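PDB 4PSR: alpha-fucosidase GH29 from Fusarium graminearum, which is an alpha-L-fucosidase of glycoside hydrolase family 29 that probably removes alpha-1,6-linked fucose from the reducing-end N-acetylglucosamine of glycoprotein glycans. Local coordinates for residues A[35-40]-A[73-78]; A[40-45]-A[313-318]; A[48-53]-A[177-182]; A[304-309]-A[341-346]. One frame throughout, in Å; residues are numbered along the deposited sequence.

Interaction 1. Residues A[35-40]-A[73-78]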
loop_
_atom_site.group_PDB
_atom_site.type_symbol
_atom_site.label_atom_id
_atom_site.label_comp_id
_atom_site.label_asym_id
_atom_site.label_seq_id
_atom_site.Cartn_x
_atom_site.Cartn_y
_atom_site.Cartn_z
ATOM N N TRP A 35 12.167 11.917 0.704
ATOM C CA TRP A 35 13.041 13.001 1.124
ATOM C C TRP A 35 14.412 12.715 0.598
ATOM O O TRP A 35 14.966 11.650 0.847
ATOM C CB TRP A 35 13.079 13.080 2.647
ATOM C CG TRP A 35 13.923 14.197 3.201
ATOM C CD1 TRP A 35 13.762 15.532 3.005
ATOM C CD2 TRP A 35 15.065 14.043 4.035
ATOM N NE1 TRP A 35 14.739 16.218 3.676
ATOM C CE2 TRP A 35 15.548 15.321 4.323
ATOM C CE3 TRP A 35 15.725 12.931 4.568
ATOM C CZ2 TRP A 35 16.658 15.536 5.146
ATOM C CZ3 TRP A 35 16.825 13.141 5.397
ATOM C CH2 TRP A 35 17.280 14.433 5.669
ATOM N N GLY A 36 14.977 13.656 -0.148
ATOM C CA GLY A 36 16.306 13.450 -0.704
ATOM C C GLY A 36 16.804 14.657 -1.482
ATOM O O GLY A 36 16.270 15.730 -1.335
ATOM N N ALA A 37 17.829 14.452 -2.301
ATOM C CA ALA A 37 18.361 15.549 -3.091
ATOM C C ALA A 37 17.320 16.071 -4.082
ATOM O O ALA A 37 17.379 17.220 -4.476
ATOM C CB ALA A 37 19.620 15.133 -3.830
ATOM N N PHE A 38 16.345 15.241 -4.436
ATOM C CA PHE A 38 15.251 15.682 -5.310
ATOM C C PHE A 38 14.356 16.694 -4.614
ATOM O O PHE A 38 13.595 17.405 -5.275
ATOM C CB PHE A 38 14.414 14.495 -5.807
ATOM C CG PHE A 38 13.974 13.549 -4.711
ATOM C CD1 PHE A 38 12.899 13.870 -3.867
ATOM C CD2 PHE A 38 14.655 12.367 -4.497
ATOM C CE1 PHE A 38 12.534 13.015 -2.829
ATOM C CE2 PHE A 38 14.275 11.495 -3.458
ATOM C CZ PHE A 38 13.228 11.847 -2.628
ATOM N N THR A 39 14.455 16.800 -3.284
ATOM C CA THR A 39 13.680 17.767 -2.530
ATOM C C THR A 39 14.335 19.169 -2.529
ATOM O O THR A 39 13.690 20.154 -2.176
ATOM C CB THR A 39 13.497 17.292 -1.054
ATOM O OG1 THR A 39 13.099 15.908 -1.033
ATOM C CG2 THR A 39 12.476 18.135 -0.315
ATOM N N THR A 40 15.624 19.231 -2.855
ATOM C CA THR A 40 16.390 20.466 -2.676
ATOM C C THR A 40 15.726 21.695 -3.328
ATOM O O THR A 40 15.610 22.749 -2.691
ATOM C CB THR A 40 17.823 20.324 -3.187
ATOM O OG1 THR A 40 18.402 19.090 -2.725
ATOM C CG2 THR A 40 18.680 21.478 -2.689
ATOM N N TRP A 73 24.046 24.299 -15.170
ATOM C CA TRP A 73 23.748 24.072 -13.745
ATOM C C TRP A 73 22.923 22.790 -13.697
ATOM O O TRP A 73 21.690 22.820 -13.621
ATOM C CB TRP A 73 22.967 25.253 -13.185
ATOM C CG TRP A 73 23.148 25.569 -11.715
ATOM C CD1 TRP A 73 23.821 26.631 -11.212
ATOM C CD2 TRP A 73 22.636 24.844 -10.573
ATOM N NE1 TRP A 73 23.755 26.643 -9.843
ATOM C CE2 TRP A 73 23.030 25.551 -9.425
ATOM C CE3 TRP A 73 21.865 23.677 -10.416
ATOM C CZ2 TRP A 73 22.705 25.133 -8.134
ATOM C CZ3 TRP A 73 21.537 23.265 -9.113
ATOM C CH2 TRP A 73 21.949 23.999 -7.999
ATOM N N GLY A 74 23.606 21.657 -13.805
ATOM C CA GLY A 74 22.941 20.379 -13.883
ATOM C C GLY A 74 22.461 19.865 -12.530
ATOM O O GLY A 74 22.782 20.416 -11.460
ATOM N N TYR A 75 21.690 18.784 -12.579
ATOM C CA TYR A 75 21.114 18.222 -11.358
ATOM C C TYR A 75 22.193 17.866 -10.328
ATOM O O TYR A 75 21.995 18.023 -9.118
ATOM C CB TYR A 75 20.254 16.993 -11.675
ATOM C CG TYR A 75 19.661 16.396 -10.415
ATOM C CD1 TYR A 75 18.756 17.121 -9.662
ATOM C CD2 TYR A 75 20.041 15.154 -9.955
ATOM C CE1 TYR A 75 18.253 16.626 -8.484
ATOM C CE2 TYR A 75 19.512 14.634 -8.779
ATOM C CZ TYR A 75 18.634 15.382 -8.057
ATOM O OH TYR A 75 18.056 14.945 -6.875
ATOM N N GLU A 76 23.345 17.429 -10.805
ATOM C CA GLU A 76 24.423 17.044 -9.912
ATOM C C GLU A 76 24.846 18.188 -8.983
ATOM O O GLU A 76 25.366 17.945 -7.885
ATOM C CB GLU A 76 25.623 16.501 -10.699
ATOM C CG GLU A 76 26.349 17.503 -11.597
ATOM C CD GLU A 76 25.738 17.717 -12.986
ATOM O OE1 GLU A 76 24.611 17.275 -13.292
ATOM O OE2 GLU A 76 26.430 18.385 -13.812
ATOM N N ASN A 77 24.615 19.442 -9.382
ATOM C CA ASN A 77 24.933 20.568 -8.497
ATOM C C ASN A 77 24.124 20.579 -7.184
ATOM O O ASN A 77 24.572 21.162 -6.185
ATOM C CB ASN A 77 24.707 21.915 -9.198
ATOM C CG ASN A 77 25.796 22.281 -10.189
ATOM O OD1 ASN A 77 26.729 21.518 -10.460
ATOM N ND2 ASN A 77 25.666 23.476 -10.760
ATOM N N PHE A 78 22.900 20.033 -7.175
ATOM C CA PHE A 78 22.146 19.959 -5.920
ATOM C C PHE A 78 22.838 19.036 -4.904
ATOM O O PHE A 78 22.719 19.241 -3.689
ATOM C CB PHE A 78 20.711 19.478 -6.150
ATOM C CG PHE A 78 19.818 20.473 -6.862
ATOM C CD1 PHE A 78 19.401 21.638 -6.257
ATOM C CD2 PHE A 78 19.367 20.195 -8.133
ATOM C CE1 PHE A 78 18.546 22.522 -6.934
ATOM C CE2 PHE A 78 18.512 21.057 -8.791
ATOM C CZ PHE A 78 18.117 22.214 -8.199
#

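Interaction 2. Residues A[40-45]-A[313-318]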
loop_
_atom_site.group_PDB
_atom_site.type_symbol
_atom_site.label_atom_id
_atom_site.label_comp_id
_atom_site.label_asym_id
_atom_site.label_seq_id
_atom_site.Cartn_x
_atom_site.Cartn_y
_atom_site.Cartn_z
ATOM N N THR A 40 15.624 19.231 -2.855
ATOM C CA THR A 40 16.390 20.466 -2.676
ATOM C C THR A 40 15.726 21.695 -3.328
ATOM O O THR A 40 15.610 22.749 -2.691
ATOM C CB THR A 40 17.823 20.324 -3.187
ATOM O OG1 THR A 40 18.402 19.090 -2.725
ATOM C CG2 THR A 40 18.680 21.478 -2.689
ATOM N N ALA A 41 15.244 21.542 -4.562
ATOM C CA ALA A 41 14.612 22.673 -5.258
ATOM C C ALA A 41 13.266 23.084 -4.655
ATOM O O ALA A 41 12.803 24.212 -4.824
ATOM C CB ALA A 41 14.444 22.344 -6.701
ATOM N N GLN A 42 12.635 22.170 -3.919
ATOM C CA GLN A 42 11.317 22.407 -3.333
ATOM C C GLN A 42 10.356 23.000 -4.363
ATOM O O GLN A 42 9.591 23.913 -4.070
ATOM C CB GLN A 42 11.398 23.298 -2.068
ATOM C CG GLN A 42 12.292 22.637 -0.972
ATOM C CD GLN A 42 12.336 23.354 0.354
ATOM O OE1 GLN A 42 12.432 22.708 1.399
ATOM N NE2 GLN A 42 12.240 24.668 0.335
ATOM N N TYR A 43 10.370 22.411 -5.555
ATOM C CA TYR A 43 9.575 22.914 -6.678
ATOM C C TYR A 43 8.997 21.787 -7.509
ATOM O O TYR A 43 9.702 20.836 -7.810
ATOM C CB TYR A 43 10.422 23.826 -7.577
ATOM C CG TYR A 43 9.587 24.594 -8.594
ATOM C CD1 TYR A 43 8.928 25.758 -8.208
ATOM C CD2 TYR A 43 9.430 24.131 -9.888
ATOM C CE1 TYR A 43 8.148 26.462 -9.100
ATOM C CE2 TYR A 43 8.653 24.829 -10.791
ATOM C CZ TYR A 43 8.011 25.976 -10.380
ATOM O OH TYR A 43 7.229 26.688 -11.293
ATOM N N ALA A 44 7.698 21.919 -7.828
ATOM C CA ALA A 44 6.932 21.025 -8.711
ATOM C C ALA A 44 6.653 19.642 -8.069
ATOM O O ALA A 44 5.542 19.375 -7.645
ATOM C CB ALA A 44 7.606 20.892 -10.072
ATOM N N SER A 45 7.660 18.778 -8.034
ATOM C CA SER A 45 7.542 17.449 -7.455
ATOM C C SER A 45 8.909 16.818 -7.336
ATOM O O SER A 45 9.932 17.402 -7.698
ATOM C CB SER A 45 6.662 16.543 -8.317
ATOM O OG SER A 45 7.329 16.231 -9.518
ATOM N N TYR A 313 8.296 17.524 -0.584
ATOM C CA TYR A 313 7.939 18.871 -0.187
ATOM C C TYR A 313 8.219 19.885 -1.275
ATOM O O TYR A 313 9.296 19.914 -1.833
ATOM C CB TYR A 313 8.707 19.274 1.096
ATOM C CG TYR A 313 8.334 20.660 1.540
ATOM C CD1 TYR A 313 7.209 20.859 2.335
ATOM C CD2 TYR A 313 9.069 21.777 1.157
ATOM C CE1 TYR A 313 6.810 22.130 2.710
ATOM C CE2 TYR A 313 8.664 23.049 1.544
ATOM C CZ TYR A 313 7.531 23.185 2.325
ATOM O OH TYR A 313 7.102 24.439 2.726
ATOM N N THR A 314 7.240 20.756 -1.510
ATOM C CA THR A 314 7.430 21.898 -2.400
ATOM C C THR A 314 6.873 23.142 -1.720
ATOM O O THR A 314 5.931 23.077 -0.922
ATOM C CB THR A 314 6.714 21.662 -3.759
ATOM O OG1 THR A 314 5.303 21.487 -3.555
ATOM C CG2 THR A 314 7.265 20.433 -4.470
ATOM N N VAL A 315 7.436 24.304 -2.045
ATOM C CA VAL A 315 6.897 25.541 -1.501
ATOM C C VAL A 315 5.467 25.733 -1.990
ATOM O O VAL A 315 5.218 25.625 -3.187
ATOM C CB VAL A 315 7.762 26.734 -1.899
ATOM C CG1 VAL A 315 7.119 28.031 -1.429
ATOM C CG2 VAL A 315 9.142 26.594 -1.285
ATOM N N GLY A 316 4.549 25.963 -1.061
ATOM C CA GLY A 316 3.141 26.114 -1.396
ATOM C C GLY A 316 2.331 24.814 -1.386
ATOM O O GLY A 316 1.154 24.815 -1.718
ATOM N N ILE A 317 2.959 23.718 -0.987
ATOM C CA ILE A 317 2.301 22.412 -0.919
ATOM C C ILE A 317 0.991 22.459 -0.128
ATOM O O ILE A 317 0.901 23.132 0.917
ATOM C CB ILE A 317 3.301 21.390 -0.311
ATOM C CG1 ILE A 317 2.733 19.976 -0.301
ATOM C CG2 ILE A 317 3.687 21.787 1.085
ATOM C CD1 ILE A 317 3.767 18.944 0.216
ATOM N N LYS A 318 -0.016 21.747 -0.627
ATOM C CA LYS A 318 -1.290 21.620 0.066
ATOM C C LYS A 318 -1.447 20.195 0.567
ATOM O O LYS A 318 -0.839 19.270 0.026
ATOM C CB LYS A 318 -2.463 21.983 -0.841
ATOM C CG LYS A 318 -2.486 23.453 -1.254
ATOM C CD LYS A 318 -3.851 23.875 -1.794
ATOM C CE LYS A 318 -3.892 23.873 -3.312
ATOM N NZ LYS A 318 -3.065 24.968 -3.892
#

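Interaction 3. Residues A[48-53]-A[177-182]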
loop_
_atom_site.group_PDB
_atom_site.type_symbol
_atom_site.label_atom_id
_atom_site.label_comp_id
_atom_site.label_asym_id
_atom_site.label_seq_id
_atom_site.Cartn_x
_atom_site.Cartn_y
_atom_site.Cartn_z
ATOM N N TYR A 48 11.367 16.696 -10.236
ATOM C CA TYR A 48 12.166 17.874 -10.642
ATOM C C TYR A 48 13.494 17.517 -11.305
ATOM O O TYR A 48 13.846 18.143 -12.298
ATOM C CB TYR A 48 12.414 18.797 -9.464
ATOM C CG TYR A 48 13.057 20.115 -9.848
ATOM C CD1 TYR A 48 12.278 21.221 -10.138
ATOM C CD2 TYR A 48 14.433 20.261 -9.871
ATOM C CE1 TYR A 48 12.851 22.438 -10.488
ATOM C CE2 TYR A 48 15.011 21.457 -10.225
ATOM C CZ TYR A 48 14.214 22.551 -10.500
ATOM O OH TYR A 48 14.784 23.768 -10.825
ATOM N N PRO A 49 14.240 16.517 -10.799
ATOM C CA PRO A 49 15.518 16.205 -11.456
ATOM C C PRO A 49 15.375 15.834 -12.929
ATOM O O PRO A 49 16.316 16.076 -13.709
ATOM C CB PRO A 49 16.058 15.014 -10.645
ATOM C CG PRO A 49 15.353 15.089 -9.312
ATOM C CD PRO A 49 14.007 15.684 -9.594
ATOM N N ARG A 50 14.268 15.178 -13.284
ATOM C CA ARG A 50 13.971 14.838 -14.684
ATOM C C ARG A 50 13.464 16.065 -15.442
ATOM O O ARG A 50 13.956 16.386 -16.547
ATOM C CB ARG A 50 12.903 13.750 -14.703
ATOM C CG ARG A 50 12.019 13.689 -15.976
ATOM C CD ARG A 50 11.093 12.486 -15.889
ATOM N NE ARG A 50 10.169 12.351 -17.027
ATOM C CZ ARG A 50 10.523 11.801 -18.178
ATOM N NH1 ARG A 50 11.759 11.404 -18.388
ATOM N NH2 ARG A 50 9.618 11.658 -19.135
ATOM N N ASN A 51 12.482 16.753 -14.879
ATOM C CA ASN A 51 11.790 17.803 -15.629
ATOM C C ASN A 51 12.580 19.107 -15.753
ATOM O O ASN A 51 12.284 19.897 -16.644
ATOM C CB ASN A 51 10.396 18.068 -15.045
ATOM C CG ASN A 51 9.489 16.865 -15.120
ATOM O OD1 ASN A 51 9.091 16.315 -14.092
ATOM N ND2 ASN A 51 9.132 16.447 -16.337
ATOM N N MET A 52 13.566 19.354 -14.897
ATOM C CA MET A 52 14.390 20.548 -15.010
ATOM C C MET A 52 15.093 20.597 -16.381
ATOM O O MET A 52 15.494 21.678 -16.831
ATOM C CB MET A 52 15.424 20.626 -13.870
ATOM C CG MET A 52 16.404 19.453 -13.818
ATOM S SD MET A 52 17.773 19.699 -12.658
ATOM C CE MET A 52 18.916 20.650 -13.674
ATOM N N TYR A 53 15.279 19.443 -17.003
ATOM C CA TYR A 53 15.929 19.350 -18.312
ATOM C C TYR A 53 14.937 19.313 -19.480
ATOM O O TYR A 53 15.349 19.397 -20.631
ATOM C CB TYR A 53 16.750 18.085 -18.393
ATOM C CG TYR A 53 17.917 17.938 -17.450
ATOM C CD1 TYR A 53 19.130 18.550 -17.704
ATOM C CD2 TYR A 53 17.828 17.099 -16.334
ATOM C CE1 TYR A 53 20.226 18.362 -16.873
ATOM C CE2 TYR A 53 18.921 16.889 -15.512
ATOM C CZ TYR A 53 20.113 17.525 -15.780
ATOM O OH TYR A 53 21.221 17.304 -14.962
ATOM N N ASN A 177 16.119 3.966 -17.428
ATOM C CA ASN A 177 15.072 3.592 -18.390
ATOM C C ASN A 177 14.262 4.796 -18.834
ATOM O O ASN A 177 13.160 4.637 -19.330
ATOM C CB ASN A 177 14.165 2.474 -17.840
ATOM C CG ASN A 177 14.769 1.113 -18.002
ATOM O OD1 ASN A 177 14.808 0.579 -19.126
ATOM N ND2 ASN A 177 15.225 0.515 -16.925
ATOM N N GLY A 178 14.802 5.999 -18.673
ATOM C CA GLY A 178 14.215 7.191 -19.240
ATOM C C GLY A 178 14.110 8.392 -18.329
ATOM O O GLY A 178 13.961 9.500 -18.815
ATOM N N PHE A 179 14.203 8.214 -17.014
ATOM C CA PHE A 179 14.015 9.365 -16.123
ATOM C C PHE A 179 14.847 10.568 -16.530
ATOM O O PHE A 179 14.351 11.687 -16.563
ATOM C CB PHE A 179 14.377 8.963 -14.691
ATOM C CG PHE A 179 14.055 10.009 -13.635
ATOM C CD1 PHE A 179 12.751 10.281 -13.268
ATOM C CD2 PHE A 179 15.081 10.669 -12.978
ATOM C CE1 PHE A 179 12.454 11.205 -12.269
ATOM C CE2 PHE A 179 14.788 11.587 -11.971
ATOM C CZ PHE A 179 13.484 11.850 -11.633
ATOM N N PHE A 180 16.124 10.322 -16.812
ATOM C CA PHE A 180 17.044 11.400 -17.155
ATOM C C PHE A 180 17.225 11.540 -18.687
ATOM O O PHE A 180 18.258 11.982 -19.157
ATOM C CB PHE A 180 18.393 11.158 -16.482
ATOM C CG PHE A 180 18.450 11.557 -15.014
ATOM C CD1 PHE A 180 18.132 12.843 -14.623
ATOM C CD2 PHE A 180 18.915 10.647 -14.046
ATOM C CE1 PHE A 180 18.235 13.245 -13.284
ATOM C CE2 PHE A 180 19.034 11.073 -12.690
ATOM C CZ PHE A 180 18.704 12.342 -12.333
ATOM N N GLN A 181 16.194 11.216 -19.452
ATOM C CA GLN A 181 16.328 11.230 -20.927
ATOM C C GLN A 181 16.725 12.597 -21.491
ATOM O O GLN A 181 17.335 12.655 -22.567
ATOM C CB GLN A 181 15.019 10.758 -21.584
ATOM C CG GLN A 181 13.845 11.685 -21.443
ATOM C CD GLN A 181 12.602 11.073 -22.014
ATOM O OE1 GLN A 181 11.736 10.594 -21.302
ATOM N NE2 GLN A 181 12.501 11.095 -23.343
ATOM N N TRP A 182 16.370 13.680 -20.807
ATOM C CA TRP A 182 16.655 15.031 -21.313
ATOM C C TRP A 182 17.972 15.648 -20.807
ATOM O O TRP A 182 18.312 16.781 -21.185
ATOM C CB TRP A 182 15.488 15.975 -21.047
ATOM C CG TRP A 182 14.191 15.518 -21.702
ATOM C CD1 TRP A 182 14.008 15.269 -23.048
ATOM C CD2 TRP A 182 12.932 15.235 -21.077
ATOM N NE1 TRP A 182 12.719 14.868 -23.289
ATOM C CE2 TRP A 182 12.029 14.844 -22.101
ATOM C CE3 TRP A 182 12.471 15.276 -19.764
ATOM C CZ2 TRP A 182 10.694 14.491 -21.846
ATOM C CZ3 TRP A 182 11.116 14.929 -19.510
ATOM C CH2 TRP A 182 10.259 14.520 -20.554
HETATM O O HOH W 1 15.291 14.076 -17.993
HETATM O O HOH W 2 16.806 18.671 -23.304
#

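Interaction 4. Residues A[304-309]-A[341-346]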
loop_
_atom_site.group_PDB
_atom_site.type_symbol
_atom_site.label_atom_id
_atom_site.label_comp_id
_atom_site.label_asym_id
_atom_site.label_seq_id
_atom_site.Cartn_x
_atom_site.Cartn_y
_atom_site.Cartn_z
ATOM N N ASP A 304 -0.224 6.001 -0.287
ATOM C CA ASP A 304 -0.970 7.248 -0.314
ATOM C C ASP A 304 -0.060 8.345 0.227
ATOM O O ASP A 304 1.088 8.078 0.549
ATOM C CB ASP A 304 -2.244 7.151 0.507
ATOM C CG ASP A 304 -3.400 7.900 -0.140
ATOM O OD1 ASP A 304 -3.218 9.079 -0.538
ATOM O OD2 ASP A 304 -4.484 7.300 -0.265
ATOM N N ALA A 305 -0.564 9.574 0.330
ATOM C CA ALA A 305 0.277 10.695 0.745
ATOM C C ALA A 305 -0.568 11.757 1.413
ATOM O O ALA A 305 -1.729 11.926 1.050
ATOM C CB ALA A 305 0.995 11.257 -0.472
ATOM N N ILE A 306 -0.025 12.438 2.424
ATOM C CA ILE A 306 -0.734 13.549 3.033
ATOM C C ILE A 306 -0.853 14.687 1.985
ATOM O O ILE A 306 -1.754 15.452 2.059
ATOM C CB ILE A 306 -0.081 14.014 4.401
ATOM C CG1 ILE A 306 0.017 12.833 5.377
ATOM C CG2 ILE A 306 -0.874 15.138 5.025
ATOM C CD1 ILE A 306 0.746 13.182 6.671
ATOM N N SER A 307 0.240 14.891 1.300
ATOM C CA SER A 307 0.309 15.967 0.363
ATOM C C SER A 307 -0.755 15.811 -0.703
ATOM O O SER A 307 -1.042 14.713 -1.159
ATOM C CB SER A 307 1.670 15.949 -0.277
ATOM O OG SER A 307 1.655 16.811 -1.368
ATOM N N ALA A 308 -1.376 16.939 -1.017
ATOM C CA ALA A 308 -2.361 17.053 -2.067
ATOM C C ALA A 308 -1.674 17.601 -3.304
ATOM O O ALA A 308 -2.320 17.863 -4.316
ATOM C CB ALA A 308 -3.454 17.971 -1.629
ATOM N N SER A 309 -0.354 17.763 -3.214
ATOM C CA SER A 309 0.430 18.226 -4.332
ATOM C C SER A 309 1.234 16.974 -4.856
ATOM O O SER A 309 0.620 16.044 -5.335
ATOM C CB SER A 309 1.225 19.472 -3.876
ATOM O OG SER A 309 0.329 20.519 -3.378
ATOM N N LEU A 341 1.585 5.146 3.949
ATOM C CA LEU A 341 1.411 6.588 3.849
ATOM C C LEU A 341 2.717 7.340 3.738
ATOM O O LEU A 341 3.625 7.204 4.567
ATOM C CB LEU A 341 0.628 7.100 5.065
ATOM C CG LEU A 341 0.374 8.600 5.137
ATOM C CD1 LEU A 341 -0.510 9.095 4.001
ATOM C CD2 LEU A 341 -0.216 8.955 6.499
ATOM N N ASN A 342 2.803 8.180 2.711
ATOM C CA ASN A 342 3.979 9.016 2.486
ATOM C C ASN A 342 3.877 10.370 3.158
ATOM O O ASN A 342 2.815 11.025 3.068
ATOM C CB ASN A 342 4.232 9.219 0.984
ATOM C CG ASN A 342 5.329 10.192 0.718
ATOM O OD1 ASN A 342 6.491 9.851 0.846
ATOM N ND2 ASN A 342 4.976 11.405 0.347
ATOM N N ILE A 343 4.965 10.777 3.823
ATOM C CA ILE A 343 5.119 12.127 4.377
ATOM C C ILE A 343 6.283 12.818 3.685
ATOM O O ILE A 343 7.109 12.164 3.008
ATOM C CB ILE A 343 5.266 12.097 5.941
ATOM C CG1 ILE A 343 6.571 11.429 6.349
ATOM C CG2 ILE A 343 4.046 11.383 6.531
ATOM C CD1 ILE A 343 6.808 11.392 7.891
ATOM N N SER A 344 6.349 14.138 3.858
ATOM C CA SER A 344 7.174 14.991 2.992
ATOM C C SER A 344 7.958 16.045 3.770
ATOM O O SER A 344 7.543 17.210 3.819
ATOM C CB SER A 344 6.284 15.697 1.972
ATOM O OG SER A 344 5.457 14.784 1.258
ATOM N N PRO A 345 9.090 15.645 4.361
ATOM C CA PRO A 345 9.928 16.638 5.050
ATOM C C PRO A 345 10.491 17.676 4.074
ATOM O O PRO A 345 10.758 17.374 2.902
ATOM C CB PRO A 345 11.056 15.790 5.656
ATOM C CG PRO A 345 10.540 14.359 5.646
ATOM C CD PRO A 345 9.636 14.284 4.440
ATOM N N MET A 346 10.713 18.884 4.565
ATOM C CA MET A 346 11.394 19.918 3.799
ATOM C C MET A 346 12.839 19.550 3.537
ATOM O O MET A 346 13.384 18.630 4.153
ATOM C CB MET A 346 11.326 21.252 4.543
ATOM C CG MET A 346 9.918 21.640 4.871
ATOM S SD MET A 346 9.716 23.392 5.375
ATOM C CE MET A 346 10.843 23.517 6.726
HETATM O O HOH W 3 2.866 13.537 1.789
#

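Interaction 1. Residues A[35-40]-A[73-78]
Ala-37 and Phe-38 receive the phenol end of Tyr-75, while Thr-40 packs on Phe-78. The polar approach is close without being bonded: Tyr-75 OH lies 3.0 Å from Phe-38 N, but the angle is too poor for a hydrogen bond, and the hydroxyl is bonded instead to Asp-128. An anti torsion (chi1 180°) brings the hydroxyl end of Tyr-75 up to the backbone of Ala-37 and Phe-38, and Ala-37, whose methyl takes little space, lets Tyr-75 OH come to 3.4 Å from Ala-37 CB. The apolar part is Thr-40 CG2 at 3.6 Å from Phe-78 CD1, the two side chains running past each other in opposite directions.

Hydrogen bonds within 35-40 shape the surface that is met. Thr-40 OG1 donates to Ala-37 O (2.8 Å), which Thr-40 N also reaches from the same face of the carbonyl, and Gly-36 N donates to Thr-39 OG1 (3.1 Å). Gly-36, without a side chain, lets the Phe-38 ring lie over its backbone N.

The loop following barrel strand 29-33 thus rests on helix 76-80 and on Tyr-75 beside it. Pro-49 of helix 48-51 touches both Phe-38 and Tyr-75, and Phe-38 also meets His-126, a neighbour of the bound fucose.

Interaction 2. Residues A[40-45]-A[313-318]
Gln-42 buries the most surface here, and it works through both its backbone and its side chain. Its carbonyl accepts the one hydrogen bond between the segments, from Val-315 N to Gln-42 O (3.0 Å, 165° at the hydrogen); the bond is straight at the donor, although the N-H arrives from above the carbonyl plane. Alongside it, Thr-314 CA sits 3.4 Å from Gln-42 O in a CA-H...O contact. The side chain, extended beyond CG, crosses Tyr-313 at a slant: Gln-42 CG lies at the ring edge, near its plane, and Gln-42 OE1 comes to 3.5 Å from Tyr-313 CD2, with amide and ring planes 60° apart. The polar end of this glutamine is held elsewhere, since OE1 accepts from Ala-347 N. A long chain ending in an amide suits the place, its methylenes packing on the tyrosine while its oxygen reaches a third loop.

Thr-314 is the second large contributor and the buried one. Its methyl lies against the backbone of 43-45, with Thr-314 CG2 3.7 Å from Ala-44 N. Thr-314 also starts a type II beta turn closed by Ile-317 N bonding to Thr-314 O (3.0 Å). Gly-316 supplies the positive phi that this turn needs at its third position.

The loops after the first and seventh barrel strands therefore meet at the surface through a single main-chain bond and van der Waals contact with an amide, a phenol ring and a methyl. No charged pair joins them, so the join rests on one directed backbone bond and on the fit of side chains against backbone.

Interaction 3. Residues A[48-53]-A[177-182]
Arg-50 and Phe-180 bring the two backbones to 5.2 Å between CA atoms, and Tyr-53 and Trp-182 to 5.3 Å, so helix 48-51 and the residues around the end of helix 175-179 pass close together. Arg-50 dominates. Arg-50 CB stands 3.6 Å from the centroid of the Phe-179 ring, over its face, in a CH-pi contact.

CG anti to the backbone N (chi1 154°) and an extended chain then carry the guanidinium to its acceptors. Both terminal nitrogens grip Gln-181 OE1 end-on, Arg-50 NH1 at 3.0 Å and Arg-50 NH2 at 3.2 Å, while NH1 also donates to Phe-179 O. These acceptors lie in the guanidinium plane and would fix its rotation; Trp-182 CZ3 covers one face, the planes 32° apart. A water donates to Arg-50 O and Phe-179 O and accepts from Trp-182 N. Pro-49 CB packs 3.9 Å from Phe-180 CE1, whereas Pro-49 O, buried here, has no polar partner in the model. Tyr-53 CB abuts Trp-182 CB at 3.6 Å.

The contact ties helix 48-51 to the end of helix 175-179, beyond barrel strands 29-33 and 165-170. Phe-179 also meets Trp-47 and His-127, which neighbour the bound fucose.

Interaction 4. Residues A[304-309]-A[341-346]
Asp-304 pairs with Leu-341 and Ala-305 with Asn-342 where the last two parallel strands of the TIM barrel, 300-305 and 337-343, run side by side in a beta-alpha-beta crossover through helix 322-334. Asn-342 uses both its backbone N and its backbone O: Asn-342 N donates to Asp-304 O (2.8 Å), and Ile-306 N donates to Asn-342 O (3.2 Å, 161° at the hydrogen). Where the strands part, a water accepts from Ser-307 N and donates to Asn-342 O (2.8 Å) and to Ser-344 OG (2.9 Å).

Leu-341 meets helix 353-369 and Ile-306, with Leu-341 CD1 4.0 Å from Ile-306 CG1; Ile-306 CD1 continues to Ile-343 CG2 (3.8 Å). Asp-304 OD1, on the face of Leu-341, accepts from Ala-305 N (2.8 Å) with its anti lone pair and makes a salt bridge to Arg-289. On the other face the small Ala-305 lies beside Asn-342, whose CG, anti to the backbone N (chi1 173°), carries the amide to His-34, bonded by OD1, and Trp-311 O, bonded by ND2.

Branched aliphatics thus seal the strand-helix interface, and water serves the parting backbones. Asn-342 is consistent with a second-shell role, fixing the His-34 ring and Trp-311 backbone, both fucose neighbours.

Overall arrangement
All four contacts gather at the C-terminal end of the barrel strands. Interaction 4 is the core one, strand on strand with regular main-chain bonds; interactions 1 and 3 are buried too, but among the loops and short helices above the barrel, and interaction 2 lies at the surface. Interactions 1 and 2 share Thr-40 and hold the loop after strand 29-33 from different sides. Tyr-75 and Tyr-53 link interactions 1 and 3, Tyr-75 N lying 2.8 Å from Tyr-53 OH; interaction 2 meets interaction 4 through Lys-318 and Ala-308. The chemistry varies accordingly: packing of rings and a hydroxyl in 1, one backbone bond in 2, side-chain hydrogen bonds from an arginine in 3, strand bonds in 4.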